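PDB 5T99: glycoside Hydrolase from Bacteroides uniformis, which probably hydrolyses galactosidic bonds of agarose-derived oligosaccharides as a family 2 glycoside hydrolase, and binds D-galacto-isofagomine in its active-site pocket. Local coordinates for residues A[371-374]-A[378-381]; A[415-420]-A[470-475]; A[426-431]-A[463-468]. One frame throughout, in Å; residues are numbered along the deposited sequence.

Contact 1: residues A[371-374]-A[378-381]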
loop_
_atom_site.group_PDB
_atom_site.type_symbol
_atom_site.label_atom_id
_atom_site.label_comp_id
_atom_site.label_asym_id
_atom_site.label_seq_id
_atom_site.Cartn_x
_atom_site.Cartn_y
_atom_site.Cartn_z
ATOM N N ALA A 371 10.259 8.270 -1.962
ATOM C CA ALA A 371 11.390 8.002 -1.080
ATOM C C ALA A 371 11.282 8.662 0.299
ATOM O O ALA A 371 11.545 7.998 1.302
ATOM C CB ALA A 371 12.690 8.438 -1.754
ATOM N N PHE A 372 10.919 9.951 0.336
ATOM C CA PHE A 372 11.093 10.788 1.532
ATOM C C PHE A 372 9.963 11.782 1.729
ATOM O O PHE A 372 9.331 12.227 0.766
ATOM C CB PHE A 372 12.391 11.608 1.456
ATOM C CG PHE A 372 13.624 10.799 1.162
ATOM C CD1 PHE A 372 14.025 9.790 2.017
ATOM C CD2 PHE A 372 14.392 11.065 0.033
ATOM C CE1 PHE A 372 15.163 9.041 1.746
ATOM C CE2 PHE A 372 15.531 10.325 -0.244
ATOM C CZ PHE A 372 15.923 9.308 0.615
ATOM N N ASP A 373 9.746 12.152 2.989
ATOM C CA ASP A 373 8.773 13.187 3.375
ATOM C C ASP A 373 9.437 14.522 3.745
ATOM O O ASP A 373 8.764 15.556 3.787
ATOM C CB ASP A 373 7.908 12.681 4.535
ATOM C CG ASP A 373 6.845 13.672 4.950
ATOM O OD1 ASP A 373 6.043 14.093 4.082
ATOM O OD2 ASP A 373 6.816 14.036 6.149
ATOM N N GLU A 374 10.737 14.509 4.023
ATOM C CA GLU A 374 11.507 15.756 4.212
ATOM C C GLU A 374 12.961 15.540 3.796
ATOM O O GLU A 374 13.427 14.406 3.766
ATOM C CB GLU A 374 11.423 16.233 5.671
ATOM C CG GLU A 374 12.021 15.268 6.684
ATOM C CD GLU A 374 11.884 15.743 8.124
ATOM O OE1 GLU A 374 10.770 16.082 8.541
ATOM O OE2 GLU A 374 12.889 15.753 8.851
ATOM N N ALA A 378 13.646 20.285 8.490
ATOM C CA ALA A 378 12.755 19.479 9.346
ATOM C C ALA A 378 11.286 19.885 9.276
ATOM O O ALA A 378 10.962 21.061 9.391
ATOM C CB ALA A 378 13.217 19.577 10.795
ATOM N N LYS A 379 10.415 18.898 9.075
ATOM C CA LYS A 379 8.983 19.023 9.354
ATOM C C LYS A 379 8.699 18.580 10.773
ATOM O O LYS A 379 7.892 19.209 11.451
ATOM C CB LYS A 379 8.142 18.156 8.427
ATOM C CG LYS A 379 8.098 18.598 6.979
ATOM C CD LYS A 379 7.263 17.612 6.186
ATOM C CE LYS A 379 7.082 18.070 4.759
ATOM N NZ LYS A 379 6.540 16.991 3.901
ATOM N N VAL A 380 9.333 17.483 11.200
ATOM C CA VAL A 380 9.240 16.987 12.578
ATOM C C VAL A 380 10.639 16.895 13.170
ATOM O O VAL A 380 11.602 16.750 12.428
ATOM C CB VAL A 380 8.517 15.627 12.662
ATOM C CG1 VAL A 380 7.068 15.777 12.221
ATOM C CG2 VAL A 380 9.217 14.549 11.833
ATOM N N ASP A 381 10.739 16.967 14.498
ATOM C CA ASP A 381 12.037 17.103 15.201
ATOM C C ASP A 381 13.026 15.988 14.936
ATOM O O ASP A 381 14.214 16.248 14.804
ATOM C CB ASP A 381 11.840 17.236 16.727
ATOM C CG ASP A 381 11.428 18.642 17.156
ATOM O OD1 ASP A 381 11.121 18.829 18.345
ATOM O OD2 ASP A 381 11.414 19.572 16.321
#
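Lys379 and Asp373 form the charged half of this contact. Lys379 NZ makes a salt bridge to Asp373 OD1 at 2.9 Å. It comes from above the carboxylate plane, 59° out of it, and the two side chains cross at about a right angle. The same nitrogen also bonds to the backbone carbonyl: Lys379 NZ lies 2.6 Å from Asp373 O, in the carbonyl plane. NZ therefore grips one residue by both its side chain and its main chain. The lysine chain is fully extended beyond CG, which lets it span the gap between the two segments. Asn416 O is a further acceptor for NZ, while Asp373 OD2 has its strongest partner in Arg161. A methionine in place of Lys379 would probably leave the carbonyl oxygens of Asp373 and Asn416 without this donor and take one counter-charge from the Asp373 carboxylate.

The second group of bonds runs from a side chain to the backbone. Lys379 N bonds to Glu374 OE1 at 2.9 Å, 58° out of the carboxylate plane. Val380 N gives a weak bond to Glu374 OE1 at 3.3 Å. Two successive amides thus share one oxygen, and OE2 is held by His385.

A methyl of Val380 makes van der Waals contact with the same oxygen, Val380 CG2 to Glu374 OE1 3.9 Å.

The loop borders the ligand pocket, to which Arg161 and Asn416 belong. Both segments lie between barrel strand 366-370 and helix 388-403. Ala371 rests on Leu396 and Leu399 of that helix and pairs through its backbone with Ser413 of strand 409-416.

Contact 2: residues A[415-420]-A[470-475]. With GIF (D-galacto-isofagomine), chain C; EDO (1,2-ethanediol), chain P.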
loop_
_atom_site.group_PDB
_atom_site.type_symbol
_atom_site.label_atom_id
_atom_site.label_comp_id
_atom_site.label_asym_id
_atom_site.label_seq_id
_atom_site.Cartn_x
_atom_site.Cartn_y
_atom_site.Cartn_z
ATOM N N GLY A 415 10.360 13.288 -3.182
ATOM C CA GLY A 415 9.917 13.892 -1.947
ATOM C C GLY A 415 8.476 14.350 -2.001
ATOM O O GLY A 415 7.867 14.458 -3.076
ATOM N N ASN A 416 7.945 14.635 -0.821
ATOM C CA ASN A 416 6.591 15.142 -0.674
ATOM C C ASN A 416 6.566 16.400 0.171
ATOM O O ASN A 416 7.009 16.380 1.325
ATOM C CB ASN A 416 5.716 14.086 -0.016
ATOM C CG ASN A 416 4.397 14.648 0.440
ATOM O OD1 ASN A 416 3.523 14.939 -0.378
ATOM N ND2 ASN A 416 4.251 14.834 1.752
ATOM N N GLU A 417 6.034 17.478 -0.401
ATOM C CA GLU A 417 5.796 18.750 0.319
ATOM C C GLU A 417 7.012 19.277 1.079
ATOM O O GLU A 417 6.878 19.840 2.162
ATOM C CB GLU A 417 4.598 18.606 1.276
ATOM C CG GLU A 417 3.318 18.172 0.589
ATOM C CD GLU A 417 2.088 18.298 1.465
ATOM O OE1 GLU A 417 2.188 18.144 2.703
ATOM O OE2 GLU A 417 1.008 18.537 0.905
ATOM N N ILE A 418 8.196 19.081 0.520
ATOM C CA ILE A 418 9.433 19.417 1.226
ATOM C C ILE A 418 9.607 20.925 1.434
ATOM O O ILE A 418 9.215 21.721 0.585
ATOM C CB ILE A 418 10.685 18.783 0.566
ATOM C CG1 ILE A 418 11.053 19.420 -0.800
ATOM C CG2 ILE A 418 10.546 17.266 0.532
ATOM C CD1 ILE A 418 10.122 19.225 -1.981
ATOM N N LEU A 419 10.179 21.308 2.574
ATOM C CA LEU A 419 10.305 22.736 2.941
ATOM C C LEU A 419 11.242 23.539 2.012
ATOM O O LEU A 419 11.096 24.764 1.881
ATOM C CB LEU A 419 10.728 22.885 4.408
ATOM C CG LEU A 419 9.579 22.868 5.432
ATOM C CD1 LEU A 419 8.529 21.799 5.140
ATOM C CD2 LEU A 419 10.132 22.709 6.842
ATOM N N GLU A 420 12.153 22.831 1.339
ATOM C CA GLU A 420 13.059 23.420 0.350
ATOM C C GLU A 420 12.329 24.096 -0.825
ATOM O O GLU A 420 12.929 24.910 -1.523
ATOM C CB GLU A 420 14.070 22.371 -0.170
ATOM C CG GLU A 420 15.155 21.953 0.833
ATOM C CD GLU A 420 14.714 20.935 1.898
ATOM O OE1 GLU A 420 13.510 20.563 1.976
ATOM O OE2 GLU A 420 15.585 20.497 2.685
ATOM N N GLY A 470 4.333 17.116 -9.848
ATOM C CA GLY A 470 3.067 16.863 -9.174
ATOM C C GLY A 470 2.633 18.048 -8.324
ATOM O O GLY A 470 3.439 18.583 -7.572
ATOM N N MET A 471 1.363 18.446 -8.432
ATOM C CA MET A 471 0.788 19.500 -7.579
ATOM C C MET A 471 -0.117 18.920 -6.491
ATOM O O MET A 471 -1.007 18.112 -6.777
ATOM C CB MET A 471 -0.020 20.486 -8.422
ATOM C CG MET A 471 0.797 21.184 -9.486
ATOM S SD MET A 471 -0.173 22.387 -10.392
ATOM C CE MET A 471 -0.053 23.788 -9.302
ATOM N N ASN A 472 0.108 19.344 -5.249
ATOM C CA ASN A 472 -0.754 18.975 -4.127
ATOM C C ASN A 472 -1.770 20.070 -3.842
ATOM O O ASN A 472 -1.393 21.171 -3.452
ATOM C CB ASN A 472 0.079 18.727 -2.877
ATOM C CG ASN A 472 0.894 17.468 -2.965
ATOM O OD1 ASN A 472 1.106 16.926 -4.057
ATOM N ND2 ASN A 472 1.337 16.969 -1.812
ATOM N N TYR A 473 -3.048 19.761 -4.062
ATOM C CA TYR A 473 -4.202 20.618 -3.698
ATOM C C TYR A 473 -4.245 21.977 -4.400
ATOM O O TYR A 473 -4.470 23.005 -3.753
ATOM C CB TYR A 473 -4.284 20.795 -2.186
ATOM C CG TYR A 473 -4.196 19.486 -1.442
ATOM C CD1 TYR A 473 -5.281 18.597 -1.415
ATOM C CD2 TYR A 473 -3.029 19.122 -0.773
ATOM C CE1 TYR A 473 -5.202 17.389 -0.732
ATOM C CE2 TYR A 473 -2.946 17.922 -0.095
ATOM C CZ TYR A 473 -4.040 17.067 -0.078
ATOM O OH TYR A 473 -3.948 15.893 0.589
ATOM N N LYS A 474 -4.052 21.971 -5.721
ATOM C CA LYS A 474 -4.009 23.215 -6.501
ATOM C C LYS A 474 -4.856 23.204 -7.789
ATOM O O LYS A 474 -4.434 23.785 -8.804
ATOM C CB LYS A 474 -2.544 23.537 -6.858
ATOM C CG LYS A 474 -1.615 23.697 -5.671
ATOM C CD LYS A 474 -1.915 24.953 -4.864
ATOM C CE LYS A 474 -0.992 25.044 -3.661
ATOM N NZ LYS A 474 -1.312 24.023 -2.622
ATOM N N PRO A 475 -6.056 22.588 -7.760
ATOM C CA PRO A 475 -6.875 22.542 -8.989
ATOM C C PRO A 475 -7.235 23.926 -9.523
ATOM O O PRO A 475 -7.300 24.109 -10.736
ATOM C CB PRO A 475 -8.124 21.767 -8.558
ATOM C CG PRO A 475 -8.230 21.993 -7.087
ATOM C CD PRO A 475 -6.808 22.092 -6.590
HETATM C C GIF C . 0.591 15.442 3.117
HETATM N N GIF C . -0.364 16.419 2.616
HETATM O O GIF C . -4.365 16.759 4.422
HETATM C C1 GIF C . -0.141 14.268 3.735
HETATM O O1 GIF C . -0.577 15.361 5.830
HETATM C C2 GIF C . -1.212 14.729 4.720
HETATM O O2 GIF C . 0.798 13.434 4.411
HETATM C C3 GIF C . -2.195 15.697 4.071
HETATM C C4 GIF C . -1.454 16.881 3.457
HETATM C C5 GIF C . -3.229 16.188 5.086
HETATM C C1 EDO P . -1.270 21.489 1.218
HETATM O O1 EDO P . -1.211 22.740 0.496
HETATM C C2 EDO P . -0.810 21.662 2.659
HETATM O O2 EDO P . -0.437 20.381 3.175
#
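The amide of Asn472 points its nitrogen at two neighbours on the other segment, Asn416 and Glu417. The bond to the carboxylate is the straighter one. Asn472 ND2 lies 3.2 Å from Glu417 OE2, with an N-H...O angle of 172°. The acceptor sits almost in the amide plane, but it is reached on its anti side and somewhat out of the carboxylate plane. The two flat groups are turned 49° against each other. Asn472 CG stands anti to its own carbonyl carbon (chi1 -71°), which sends the amide across to the other strand end.

Asn416 meets the same nitrogen from another direction. Its side chain crosses that of Asn472 at about a right angle, and Asn472 ND2 to Asn416 OD1 is a weak bond of 3.3 Å. Arg346 is the stronger partner of OD1, and Ser493 holds the oxygen of the Asn472 amide.

Glu417 OE2 also receives a weak bond from the ring nitrogen N of D-galacto-isofagomine at 3.0 Å. Bound 1,2-ethanediol, probably from the crystallisation liquor, adds a bond from O2 to Glu417 OE2 at 3.3 Å. The Tyr473 ring turns its edge to this oxygen, with Tyr473 CE2 4.1 Å from Glu417 OE2. Its hydroxyl bonds to Glu494 and Ser497.

Asn416, Glu417 and Tyr473 all line the ligand pocket. An Asn-Glu pair at the end of the fourth barrel strand is a hallmark of clan GH-A glycosidases, and Glu417 is probably the acid/base, as in its relatives.

Contact 3: residues A[426-431]-A[463-468]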
loop_
_atom_site.group_PDB
_atom_site.type_symbol
_atom_site.label_atom_id
_atom_site.label_comp_id
_atom_site.label_asym_id
_atom_site.label_seq_id
_atom_site.Cartn_x
_atom_site.Cartn_y
_atom_site.Cartn_z
ATOM N N LYS A 426 18.536 28.240 -3.166
ATOM C CA LYS A 426 19.229 26.943 -3.191
ATOM C C LYS A 426 18.378 25.677 -3.099
ATOM O O LYS A 426 18.907 24.596 -3.323
ATOM C CB LYS A 426 20.311 26.917 -2.099
ATOM C CG LYS A 426 21.480 27.865 -2.359
ATOM C CD LYS A 426 22.324 27.436 -3.561
ATOM C CE LYS A 426 23.600 28.256 -3.673
ATOM N NZ LYS A 426 24.506 27.725 -4.729
ATOM N N GLY A 427 17.084 25.792 -2.808
ATOM C CA GLY A 427 16.205 24.622 -2.669
ATOM C C GLY A 427 16.234 23.704 -3.891
ATOM O O GLY A 427 16.311 22.483 -3.739
ATOM N N PHE A 428 16.233 24.292 -5.093
ATOM C CA PHE A 428 16.346 23.519 -6.341
ATOM C C PHE A 428 17.553 22.560 -6.393
ATOM O O PHE A 428 17.486 21.523 -7.054
ATOM C CB PHE A 428 16.318 24.438 -7.595
ATOM C CG PHE A 428 17.658 25.028 -7.963
ATOM C CD1 PHE A 428 18.423 24.465 -8.983
ATOM C CD2 PHE A 428 18.183 26.116 -7.271
ATOM C CE1 PHE A 428 19.662 24.988 -9.323
ATOM C CE2 PHE A 428 19.428 26.637 -7.602
ATOM C CZ PHE A 428 20.163 26.077 -8.633
ATOM N N THR A 429 18.640 22.892 -5.700
ATOM C CA THR A 429 19.865 22.069 -5.741
ATOM C C THR A 429 19.696 20.701 -5.084
ATOM O O THR A 429 20.280 19.713 -5.543
ATOM C CB THR A 429 21.079 22.793 -5.115
ATOM O OG1 THR A 429 20.890 22.942 -3.703
ATOM C CG2 THR A 429 21.280 24.176 -5.773
ATOM N N VAL A 430 18.885 20.643 -4.034
ATOM C CA VAL A 430 18.612 19.387 -3.345
ATOM C C VAL A 430 17.713 18.536 -4.250
ATOM O O VAL A 430 17.943 17.336 -4.394
ATOM C CB VAL A 430 17.998 19.607 -1.936
ATOM C CG1 VAL A 430 17.837 18.280 -1.204
ATOM C CG2 VAL A 430 18.865 20.539 -1.096
ATOM N N ALA A 431 16.726 19.160 -4.895
ATOM C CA ALA A 431 15.905 18.459 -5.878
ATOM C C ALA A 431 16.733 17.885 -7.045
ATOM O O ALA A 431 16.552 16.724 -7.433
ATOM C CB ALA A 431 14.824 19.375 -6.414
ATOM N N ALA A 463 10.622 22.671 -9.590
ATOM C CA ALA A 463 9.751 21.836 -10.443
ATOM C C ALA A 463 10.416 21.381 -11.759
ATOM O O ALA A 463 10.122 20.302 -12.275
ATOM C CB ALA A 463 8.461 22.581 -10.739
ATOM N N GLN A 464 11.343 22.192 -12.262
ATOM C CA GLN A 464 12.055 21.901 -13.493
ATOM C C GLN A 464 13.173 20.853 -13.337
ATOM O O GLN A 464 13.705 20.385 -14.334
ATOM C CB GLN A 464 12.645 23.200 -14.065
ATOM C CG GLN A 464 11.617 24.237 -14.535
ATOM C CD GLN A 464 10.959 25.049 -13.416
ATOM O OE1 GLN A 464 11.357 24.989 -12.250
ATOM N NE2 GLN A 464 9.923 25.800 -13.774
ATOM N N GLN A 465 13.529 20.493 -12.108
ATOM C CA GLN A 465 14.624 19.556 -11.850
ATOM C C GLN A 465 14.202 18.098 -11.881
ATOM O O GLN A 465 15.047 17.227 -11.893
ATOM C CB GLN A 465 15.248 19.837 -10.485
ATOM C CG GLN A 465 15.763 21.246 -10.300
ATOM C CD GLN A 465 16.791 21.652 -11.341
ATOM O OE1 GLN A 465 17.637 20.861 -11.757
ATOM N NE2 GLN A 465 16.708 22.893 -11.772
ATOM N N VAL A 466 12.903 17.832 -11.843
ATOM C CA VAL A 466 12.372 16.480 -12.005
ATOM C C VAL A 466 11.727 16.418 -13.370
ATOM O O VAL A 466 11.477 17.460 -14.000
ATOM C CB VAL A 466 11.365 16.067 -10.895
ATOM C CG1 VAL A 466 12.098 15.842 -9.588
ATOM C CG2 VAL A 466 10.251 17.092 -10.699
ATOM N N ASP A 467 11.480 15.198 -13.829
ATOM C CA ASP A 467 10.893 14.974 -15.145
ATOM C C ASP A 467 9.407 15.381 -15.218
ATOM O O ASP A 467 8.950 15.903 -16.241
ATOM C CB ASP A 467 11.057 13.496 -15.558
ATOM C CG ASP A 467 12.509 13.090 -15.763
ATOM O OD1 ASP A 467 13.238 13.785 -16.502
ATOM O OD2 ASP A 467 12.920 12.056 -15.196
ATOM N N ILE A 468 8.658 15.110 -14.151
ATOM C CA ILE A 468 7.209 15.353 -14.121
ATOM C C ILE A 468 6.857 15.997 -12.780
ATOM O O ILE A 468 7.210 15.467 -11.717
ATOM C CB ILE A 468 6.394 14.052 -14.311
ATOM C CG1 ILE A 468 6.772 13.333 -15.627
ATOM C CG2 ILE A 468 4.902 14.356 -14.339
ATOM C CD1 ILE A 468 6.266 11.908 -15.731
#
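Lys426 O is gripped twice by Thr429, at the start of the helix that carries Phe428 and Ala431 against Gln465. Thr429 OG1 bonds to Lys426 O at 2.6 Å, in the carbonyl plane, and Thr429 N bonds to Lys426 O at 2.9 Å. Side chain and backbone of one residue thus converge on a single carbonyl where the helix begins. The methyl of this threonine lies over one face of its neighbour: Thr429 CG2 is 3.5 Å above the plane of the Phe428 ring, offset toward the rim.

Across the contact the same ring meets an amide. Gln465 NE2 approaches Phe428 CD1 to 3.6 Å, with the ring and amide planes 55° apart. The glutamine chain bends at chi2 (-57°), which brings the amide to the ring. NE2 has its hydrogen-bond partner in Asn461 O, so the amide is held from its own side of the contact.

This is the outer layer of the TIM barrel. Helix 427-441 follows strand 409-416, and the loop 463-468 leads into strand 468-472. Those two strands flank strand 447-451 in the parallel sheet.

One turn along the helix from Phe428, Ala431 CB meets Gln465 CB at 4.1 Å, a contact of two carbons. The small methyl lets the two backbones come close, with Ala431 CA 6.2 Å from Gln465 CA. Gln465 CG also lies 3.7 Å from the backbone oxygen Phe428 O. Val466 of the loop packs on Ile414 of strand 409-416, and Asp467 OD2 accepts the backbone N of Ser447.

Overall arrangement
From the N terminus, contact 1 comes first and closes a turn with three residues between its segments, within the loop from strand 366-370 to helix 388-403. Contact 2 opens later, at the end of strand 409-416, and closes a loop of 49 residues at the end of strand 468-472. Contact 3 lies wholly within that loop, joining the start of helix 427-441 to the approach to strand 468-472. No two contacts cross. Contacts 1 and 2 touch at the pocket, through Asp373, Lys379 and Asn416. Contact 3 touches contact 2 where Glu420 packs on Gly427, and its centre is about 17 Å from that of contact 1. All three belong to the TIM barrel.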